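Local structure of sugar phosphate isomerase/epimerase (Parabacteroides distasonis, 3L23) at residues A49-G54 with K111-D116; H79-D84 with L125-M130; A247-S252 with K290-Y295. The protein is probably a sugar phosphate isomerase or epimerase with a xylose isomerase-like TIM barrel that binds a magnesium ion. One frame throughout, in Å; residues are numbered along the deposited sequence.

Contact 1 (A49-G54 with K111-D116); sequences AGYGKG and KATAAD. With EDO (1,2-ethanediol), chain E.
G54 and D116 bring the two backbones closest, with 6.6 Å between their CA atoms, where the end of strand 45-52 and the turn after it pass helix 103-119. No backbone-to-backbone hydrogen bond joins 49-54 to 111-116; G50 before it, and K53 and G54 after it, have positive phi and turn the chain at both ends of the extended piece Y51-G52, and the gap to the helix is spanned mainly by one side chain. Y51 reaches across with CG anti to its own N (chi1 162°), which carries the phenol to the helix. There its OH donates to OD2 of D116 in a very short bond of 2.5 Å. OD2 sits at the ring edge, in the plane of the phenol, while the carboxylate is turned 79° from that plane. T113 meets the ring obliquely, its CG2 3.6 Å from CE2 of Y51. Through chi1 of -57°, the threonine presents this methyl to the tyrosine and keeps OG1 beside its own backbone N, where it is hydrogen-bonded to the O of Y109, one turn earlier. A 1,2-ethanediol, probably from the crystallisation liquor, lies beside the pair: its O1 donates to OG1 of T113 at 3.1 Å and weakly to OH of Y51 at 3.4 Å. H117 adds an edge-to-face ring contact to Y51. The strand 45-52 is thus joined to a helix of the outer layer of the TIM barrel, away from the metal site. Running from phenol to carboxylate, the bond probably holds the hydroxyl turned to OD2 and would be consistent with an ionised D116, though its exact length should not be pressed.

Contact 2 (H79-D84 with L125-M130); sequences HVNPVD and LIQPMM
One face of the H79 imidazole is covered by the P128 ring, whose CB lies 3.3 Å from ND1, the two side chains running past each other in opposite directions; CG2 of I126 approaches CD2 obliquely. H165 meets the imidazole edge-to-face, and H242 packs against it with planes about 15° apart; both are magnesium ligands. N81 and P128 come at each other from opposite directions, with OD1 of N81 3.2 Å from CD of P128 and accepting a weak bond from N of M129, a selenomethionine. A water donates to the same OD1 at 3.1 Å. The extended Q127 side chain, its CG pointing away from the residue's own N (chi1 177°), runs forward beside its own segment to M129, where NE2 donates to O almost in line (178°) and in the amide plane; Y98 also bonds NE2. In the backbone, H79 pairs with I126 as parallel neighbours in the barrel sheet, and N of V80 donates to O of I126 at 2.9 Å. Past the bridge the next backbone contact is a C-H...O from CA of Q127 to O of V80, 3.3 Å. NE2 of H79 bonds to E214, and O of P128 to ND1 of H165, consistent with a second shell in which P128 O helps position the ligand H165, and H79, held by E214, packs against H242.

Contact 3 (A247-S252 with K290-Y295); sequences AVFGQS and KDCADY
F249 meets two residues of helix 285-298 in different ways. C292 sits over one ring face: its SG is 3.8 Å from the ring centroid and its CB 3.9 Å, each 14° off the normal, so a sulfur-aromatic and a CH-pi contact share that face. CG of F249 stands opposite its own carbonyl carbon, which places the ring against C292. Y295 instead receives the edge of F249 on its own face, in an offset edge-to-face pair with planes at 82°, while CB of F249 rests over the tyrosine ring, 3.8 Å from its centroid. The phenylalanine belongs to a type II turn, V248 to Q251, in the loop after strand 238-243 of the TIM barrel, and its partners to the outer layer. With an alanine in place of F249, the sulfur of C292 would probably lose the ring it lies over, and the Y295 face would keep a CB but lose the aromatic edge. G250 follows with positive phi, where a CB would clash with CE2 of Y295. At the start of the turn, CG1 of V248 packs on CB of D291 at 3.6 Å. D291 is salt-bridged to R283, and a water links its OD2 to NE2 of Q251.

How the contacts relate
Contacts 1 and 2 are neighbours with centres about 10 Å apart, and their segments alternate along the chain. They touch through packing: CD2 of Y51 lies 3.8 Å from CG1 of V80, and CD2 of L125 lies 3.8 Å from CA of A114, so helix 103-119 rests on the strand that follows it. Contact 3 stands apart, its centre about 31 Å from that of contact 1, on the other side of the chain's centre, and about 27 Å from that of contact 2. The magnesium lies about 5 Å from the side chain of H79 in contact 2 and about 10 Å from that of F249 in contact 3, whereas contact 1 is remote from it.

Contact 1 (A49-G54 with K111-D116)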
loop_
_atom_site.group_PDB
_atom_site.type_symbol
_atom_site.label_atom_id
_atom_site.label_comp_id
_atom_site.label_asym_id
_atom_site.label_seq_id
_atom_site.Cartn_x
_atom_site.Cartn_y
_atom_site.Cartn_z
ATOM N N ALA A 49 -4.155 7.573 -2.838
ATOM C CA ALA A 49 -2.899 7.702 -3.539
ATOM C C ALA A 49 -2.884 9.123 -3.979
ATOM O O ALA A 49 -3.942 9.779 -4.028
ATOM C CB ALA A 49 -2.833 6.797 -4.741
ATOM N N GLY A 50 -1.707 9.648 -4.273
ATOM C CA GLY A 50 -1.646 10.996 -4.842
ATOM C C GLY A 50 -1.725 12.144 -3.849
ATOM O O GLY A 50 -1.953 13.298 -4.253
ATOM N N TYR A 51 -1.548 11.844 -2.563
ATOM C CA TYR A 51 -1.391 12.903 -1.576
ATOM C C TYR A 51 -0.110 13.723 -1.849
ATOM O O TYR A 51 0.947 13.171 -2.156
ATOM C CB TYR A 51 -1.333 12.362 -0.148
ATOM C CG TYR A 51 -0.738 13.381 0.812
ATOM C CD1 TYR A 51 -1.526 14.379 1.376
ATOM C CD2 TYR A 51 0.631 13.376 1.114
ATOM C CE1 TYR A 51 -0.973 15.353 2.210
ATOM C CE2 TYR A 51 1.187 14.334 1.962
ATOM C CZ TYR A 51 0.377 15.307 2.507
ATOM O OH TYR A 51 0.884 16.271 3.341
ATOM N N GLY A 52 -0.207 15.034 -1.738
ATOM C CA GLY A 52 0.968 15.879 -1.714
ATOM C C GLY A 52 0.610 17.297 -1.331
ATOM O O GLY A 52 -0.332 17.837 -1.864
ATOM N N LYS A 53 1.386 17.889 -0.435
ATOM C CA LYS A 53 1.216 19.266 -0.034
ATOM C C LYS A 53 -0.251 19.646 0.265
ATOM O O LYS A 53 -0.778 20.589 -0.282
ATOM C CB LYS A 53 1.824 20.150 -1.137
ATOM C CG LYS A 53 3.294 19.774 -1.451
ATOM C CD LYS A 53 3.948 20.680 -2.504
ATOM C CE LYS A 53 5.476 20.459 -2.519
ATOM N NZ LYS A 53 6.228 21.563 -3.177
ATOM N N GLY A 54 -0.892 18.889 1.151
ATOM C CA GLY A 54 -2.244 19.178 1.580
ATOM C C GLY A 54 -3.335 18.945 0.563
ATOM O O GLY A 54 -4.456 19.450 0.749
ATOM N N LYS A 111 7.041 14.019 9.192
ATOM C CA LYS A 111 6.367 14.911 10.148
ATOM C C LYS A 111 5.199 15.674 9.482
ATOM O O LYS A 111 4.067 15.618 9.965
ATOM C CB LYS A 111 7.344 15.895 10.792
ATOM C CG LYS A 111 6.653 16.824 11.789
ATOM C CD LYS A 111 7.618 17.543 12.670
ATOM C CE LYS A 111 6.883 18.487 13.671
ATOM N NZ LYS A 111 7.851 19.319 14.334
ATOM N N ALA A 112 5.483 16.345 8.373
ATOM C CA ALA A 112 4.463 17.134 7.649
ATOM C C ALA A 112 3.350 16.259 7.100
ATOM O O ALA A 112 2.176 16.604 7.192
ATOM C CB ALA A 112 5.114 17.890 6.534
ATOM N N THR A 113 3.711 15.127 6.508
ATOM C CA THR A 113 2.740 14.208 5.937
ATOM C C THR A 113 1.853 13.552 7.007
ATOM O O THR A 113 0.629 13.473 6.834
ATOM C CB THR A 113 3.498 13.166 5.101
ATOM O OG1 THR A 113 4.260 13.893 4.121
ATOM C CG2 THR A 113 2.547 12.142 4.427
ATOM N N ALA A 114 2.441 13.111 8.103
ATOM C CA ALA A 114 1.692 12.482 9.188
ATOM C C ALA A 114 0.739 13.496 9.850
ATOM O O ALA A 114 -0.413 13.152 10.163
ATOM C CB ALA A 114 2.647 11.870 10.236
ATOM N N ALA A 115 1.196 14.738 10.025
ATOM C CA ALA A 115 0.353 15.803 10.564
ATOM C C ALA A 115 -0.895 15.988 9.704
ATOM O O ALA A 115 -2.004 16.059 10.246
ATOM C CB ALA A 115 1.131 17.124 10.696
ATOM N N ASP A 116 -0.721 16.009 8.379
ATOM C CA ASP A 116 -1.838 16.106 7.439
ATOM C C ASP A 116 -2.771 14.916 7.536
ATOM O O ASP A 116 -3.981 15.079 7.524
ATOM C CB ASP A 116 -1.343 16.269 5.978
ATOM C CG ASP A 116 -1.030 17.735 5.599
ATOM O OD1 ASP A 116 -1.309 18.661 6.393
ATOM O OD2 ASP A 116 -0.535 17.962 4.467
HETATM C C1 EDO E . 4.898 16.790 1.692
HETATM O O1 EDO E . 4.257 16.777 2.960
HETATM C C2 EDO E . 3.953 16.102 0.732
HETATM O O2 EDO E . 4.167 16.510 -0.616
#

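Contact 2 (H79-D84 with L125-M130)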
loop_
_atom_site.group_PDB
_atom_site.type_symbol
_atom_site.label_atom_id
_atom_site.label_comp_id
_atom_site.label_asym_id
_atom_site.label_seq_id
_atom_site.Cartn_x
_atom_site.Cartn_y
_atom_site.Cartn_z
ATOM N N HIS A 79 -1.318 5.955 0.742
ATOM C CA HIS A 79 -0.021 5.642 0.172
ATOM C C HIS A 79 0.739 6.896 -0.116
ATOM O O HIS A 79 0.302 7.731 -0.877
ATOM C CB HIS A 79 -0.142 4.877 -1.143
ATOM C CG HIS A 79 -0.268 3.416 -0.964
ATOM N ND1 HIS A 79 0.003 2.519 -1.975
ATOM C CD2 HIS A 79 -0.615 2.684 0.113
ATOM C CE1 HIS A 79 -0.178 1.294 -1.520
ATOM N NE2 HIS A 79 -0.558 1.363 -0.260
ATOM N N VAL A 80 1.917 7.021 0.478
ATOM C CA VAL A 80 2.722 8.187 0.283
ATOM C C VAL A 80 4.191 7.781 0.162
ATOM O O VAL A 80 4.613 6.789 0.746
ATOM C CB VAL A 80 2.573 9.184 1.457
ATOM C CG1 VAL A 80 1.108 9.676 1.565
ATOM C CG2 VAL A 80 3.061 8.543 2.777
ATOM N N ASN A 81 4.963 8.539 -0.592
ATOM C CA ASN A 81 6.389 8.266 -0.720
ATOM C C ASN A 81 7.221 9.512 -0.406
ATOM O O ASN A 81 6.907 10.582 -0.942
ATOM C CB ASN A 81 6.716 7.863 -2.161
ATOM C CG ASN A 81 6.293 6.470 -2.499
ATOM O OD1 ASN A 81 6.747 5.451 -1.894
ATOM N ND2 ASN A 81 5.392 6.400 -3.470
ATOM N N PRO A 82 8.262 9.399 0.441
ATOM C CA PRO A 82 9.135 10.551 0.695
ATOM C C PRO A 82 9.688 11.259 -0.532
ATOM O O PRO A 82 10.203 10.623 -1.472
ATOM C CB PRO A 82 10.289 9.943 1.511
ATOM C CG PRO A 82 9.642 8.817 2.232
ATOM C CD PRO A 82 8.631 8.255 1.301
ATOM N N VAL A 83 9.558 12.579 -0.501
ATOM C CA VAL A 83 10.077 13.444 -1.549
ATOM C C VAL A 83 10.779 14.622 -0.924
ATOM O O VAL A 83 10.501 14.996 0.216
ATOM C CB VAL A 83 8.966 14.013 -2.495
ATOM C CG1 VAL A 83 8.330 12.921 -3.375
ATOM C CG2 VAL A 83 7.919 14.779 -1.699
ATOM N N ASP A 84 11.725 15.172 -1.685
ATOM C CA ASP A 84 12.475 16.351 -1.322
ATOM C C ASP A 84 11.694 17.505 -1.950
ATOM O O ASP A 84 11.733 17.688 -3.169
ATOM C CB ASP A 84 13.892 16.254 -1.889
ATOM C CG ASP A 84 14.753 17.497 -1.594
ATOM O OD1 ASP A 84 14.197 18.569 -1.281
ATOM O OD2 ASP A 84 15.998 17.389 -1.682
ATOM N N LEU A 125 -0.905 5.009 7.506
ATOM C CA LEU A 125 -0.037 5.794 6.617
ATOM C C LEU A 125 1.056 4.829 6.159
ATOM O O LEU A 125 1.791 4.267 6.986
ATOM C CB LEU A 125 0.542 6.999 7.359
ATOM C CG LEU A 125 1.271 8.020 6.493
ATOM C CD1 LEU A 125 0.402 8.567 5.375
ATOM C CD2 LEU A 125 1.859 9.162 7.367
ATOM N N ILE A 126 1.148 4.628 4.841
ATOM C CA ILE A 126 1.913 3.513 4.259
ATOM C C ILE A 126 2.810 3.983 3.108
ATOM O O ILE A 126 2.381 4.743 2.252
ATOM C CB ILE A 126 0.962 2.405 3.757
ATOM C CG1 ILE A 126 0.185 1.779 4.926
ATOM C CG2 ILE A 126 1.711 1.327 2.963
ATOM C CD1 ILE A 126 -0.969 0.815 4.616
ATOM N N GLN A 127 4.074 3.556 3.138
ATOM C CA GLN A 127 5.042 3.759 2.049
ATOM C C GLN A 127 4.969 2.548 1.121
ATOM O O GLN A 127 5.167 1.421 1.581
ATOM C CB GLN A 127 6.455 3.900 2.577
ATOM C CG GLN A 127 7.451 4.033 1.453
ATOM C CD GLN A 127 8.805 4.373 1.958
ATOM O OE1 GLN A 127 8.937 5.051 2.994
ATOM N NE2 GLN A 127 9.845 3.929 1.235
ATOM N N PRO A 128 4.619 2.762 -0.159
ATOM C CA PRO A 128 4.485 1.624 -1.113
ATOM C C PRO A 128 5.634 1.341 -2.054
ATOM O O PRO A 128 5.588 0.322 -2.744
ATOM C CB PRO A 128 3.271 2.045 -1.923
ATOM C CG PRO A 128 3.489 3.530 -2.079
ATOM C CD PRO A 128 4.102 4.007 -0.762
HETATM N N MSE A 129 6.664 2.188 -2.122
HETATM C CA MSE A 129 7.783 1.982 -3.031
HETATM C C MSE A 129 9.084 1.686 -2.280
HETATM O O MSE A 129 9.398 2.338 -1.320
HETATM C CB MSE A 129 8.005 3.207 -3.943
HETATM C CG MSE A 129 9.045 2.995 -5.064
HETATM SE SE MSE A 129 8.456 1.489 -6.323
HETATM C CE MSE A 129 6.750 2.041 -6.361
HETATM N N MSE A 130 9.823 0.683 -2.751
HETATM C CA MSE A 130 11.072 0.291 -2.129
HETATM C C MSE A 130 12.193 1.292 -2.425
HETATM O O MSE A 130 12.395 1.702 -3.597
HETATM C CB MSE A 130 11.506 -1.100 -2.646
HETATM C CG MSE A 130 12.508 -1.761 -1.743
HETATM SE SE MSE A 130 13.189 -3.437 -2.466
HETATM C CE MSE A 130 14.287 -2.826 -3.706
HETATM O O HOH W 1 9.854 5.641 -1.676
#

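Contact 3 (A247-S252 with K290-Y295)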
loop_
_atom_site.group_PDB
_atom_site.type_symbol
_atom_site.label_atom_id
_atom_site.label_comp_id
_atom_site.label_asym_id
_atom_site.label_seq_id
_atom_site.Cartn_x
_atom_site.Cartn_y
_atom_site.Cartn_z
ATOM N N ALA A 247 -5.490 -8.716 -13.614
ATOM C CA ALA A 247 -6.503 -7.720 -13.992
ATOM C C ALA A 247 -7.771 -7.998 -13.198
ATOM O O ALA A 247 -7.718 -7.987 -11.987
ATOM C CB ALA A 247 -6.757 -7.734 -15.500
ATOM N N VAL A 248 -8.915 -8.250 -13.837
ATOM C CA VAL A 248 -10.105 -8.545 -13.056
ATOM C C VAL A 248 -9.919 -9.838 -12.245
ATOM O O VAL A 248 -9.429 -10.860 -12.764
ATOM C CB VAL A 248 -11.368 -8.631 -13.954
ATOM C CG1 VAL A 248 -12.544 -9.127 -13.139
ATOM C CG2 VAL A 248 -11.591 -7.244 -14.590
ATOM N N PHE A 249 -10.334 -9.780 -10.973
ATOM C CA PHE A 249 -10.200 -10.914 -10.072
ATOM C C PHE A 249 -10.761 -12.194 -10.670
ATOM O O PHE A 249 -11.883 -12.226 -11.224
ATOM C CB PHE A 249 -10.899 -10.687 -8.746
ATOM C CG PHE A 249 -10.386 -9.544 -7.925
ATOM C CD1 PHE A 249 -9.163 -8.912 -8.168
ATOM C CD2 PHE A 249 -11.136 -9.111 -6.875
ATOM C CE1 PHE A 249 -8.738 -7.884 -7.369
ATOM C CE2 PHE A 249 -10.717 -8.103 -6.051
ATOM C CZ PHE A 249 -9.515 -7.512 -6.258
ATOM N N GLY A 250 -9.970 -13.265 -10.568
ATOM C CA GLY A 250 -10.390 -14.575 -11.012
ATOM C C GLY A 250 -10.276 -14.907 -12.475
ATOM O O GLY A 250 -10.610 -15.991 -12.868
ATOM N N GLN A 251 -9.790 -13.992 -13.291
ATOM C CA GLN A 251 -9.711 -14.237 -14.742
ATOM C C GLN A 251 -8.352 -14.716 -15.239
ATOM O O GLN A 251 -8.208 -15.024 -16.412
ATOM C CB GLN A 251 -10.153 -12.969 -15.480
ATOM C CG GLN A 251 -11.645 -12.677 -15.169
ATOM C CD GLN A 251 -12.283 -11.638 -16.054
ATOM O OE1 GLN A 251 -11.646 -11.043 -16.939
ATOM N NE2 GLN A 251 -13.574 -11.394 -15.811
ATOM N N SER A 252 -7.390 -14.848 -14.334
ATOM C CA SER A 252 -6.065 -15.344 -14.690
ATOM C C SER A 252 -5.897 -16.695 -14.042
ATOM O O SER A 252 -6.743 -17.126 -13.250
ATOM C CB SER A 252 -4.984 -14.406 -14.160
ATOM O OG SER A 252 -4.748 -14.638 -12.807
ATOM N N LYS A 290 -15.553 -2.341 -11.030
ATOM C CA LYS A 290 -16.874 -2.935 -10.800
ATOM C C LYS A 290 -16.826 -4.449 -10.775
ATOM O O LYS A 290 -17.351 -5.081 -9.850
ATOM C CB LYS A 290 -17.825 -2.477 -11.897
ATOM C CG LYS A 290 -19.254 -3.080 -11.878
ATOM C CD LYS A 290 -20.044 -2.622 -10.655
ATOM C CE LYS A 290 -21.591 -2.784 -10.805
ATOM N NZ LYS A 290 -21.992 -4.241 -11.067
ATOM N N ASP A 291 -16.158 -5.024 -11.764
ATOM C CA ASP A 291 -16.068 -6.462 -11.891
ATOM C C ASP A 291 -15.334 -7.075 -10.681
ATOM O O ASP A 291 -15.696 -8.166 -10.205
ATOM C CB ASP A 291 -15.366 -6.852 -13.189
ATOM C CG ASP A 291 -16.228 -6.653 -14.432
ATOM O OD1 ASP A 291 -17.462 -6.396 -14.337
ATOM O OD2 ASP A 291 -15.677 -6.813 -15.537
ATOM N N CYS A 292 -14.299 -6.384 -10.202
ATOM C CA CYS A 292 -13.597 -6.819 -8.976
ATOM C C CYS A 292 -14.530 -6.839 -7.737
ATOM O O CYS A 292 -14.512 -7.775 -6.946
ATOM C CB CYS A 292 -12.369 -5.974 -8.698
ATOM S SG CYS A 292 -11.039 -6.210 -9.938
ATOM N N ALA A 293 -15.341 -5.792 -7.560
ATOM C CA ALA A 293 -16.301 -5.740 -6.468
ATOM C C ALA A 293 -17.284 -6.879 -6.598
ATOM O O ALA A 293 -17.586 -7.542 -5.616
ATOM C CB ALA A 293 -17.074 -4.378 -6.472
ATOM N N ASP A 294 -17.776 -7.120 -7.810
ATOM C CA ASP A 294 -18.788 -8.133 -8.048
ATOM C C ASP A 294 -18.230 -9.511 -7.724
ATOM O O ASP A 294 -18.920 -10.335 -7.159
ATOM C CB ASP A 294 -19.291 -8.092 -9.497
ATOM C CG ASP A 294 -20.170 -6.874 -9.808
ATOM O OD1 ASP A 294 -20.661 -6.265 -8.848
ATOM O OD2 ASP A 294 -20.379 -6.559 -11.030
ATOM N N TYR A 295 -16.963 -9.755 -8.033
ATOM C CA TYR A 295 -16.320 -11.007 -7.675
ATOM C C TYR A 295 -16.377 -11.210 -6.175
ATOM O O TYR A 295 -16.761 -12.277 -5.702
ATOM C CB TYR A 295 -14.870 -11.009 -8.187
ATOM C CG TYR A 295 -14.074 -12.210 -7.777
ATOM C CD1 TYR A 295 -13.421 -12.253 -6.558
ATOM C CD2 TYR A 295 -13.952 -13.300 -8.617
ATOM C CE1 TYR A 295 -12.719 -13.361 -6.154
ATOM C CE2 TYR A 295 -13.190 -14.407 -8.234
ATOM C CZ TYR A 295 -12.572 -14.414 -6.997
ATOM O OH TYR A 295 -11.830 -15.500 -6.566
HETATM O O HOH W 2 -15.207 -9.414 -16.558
#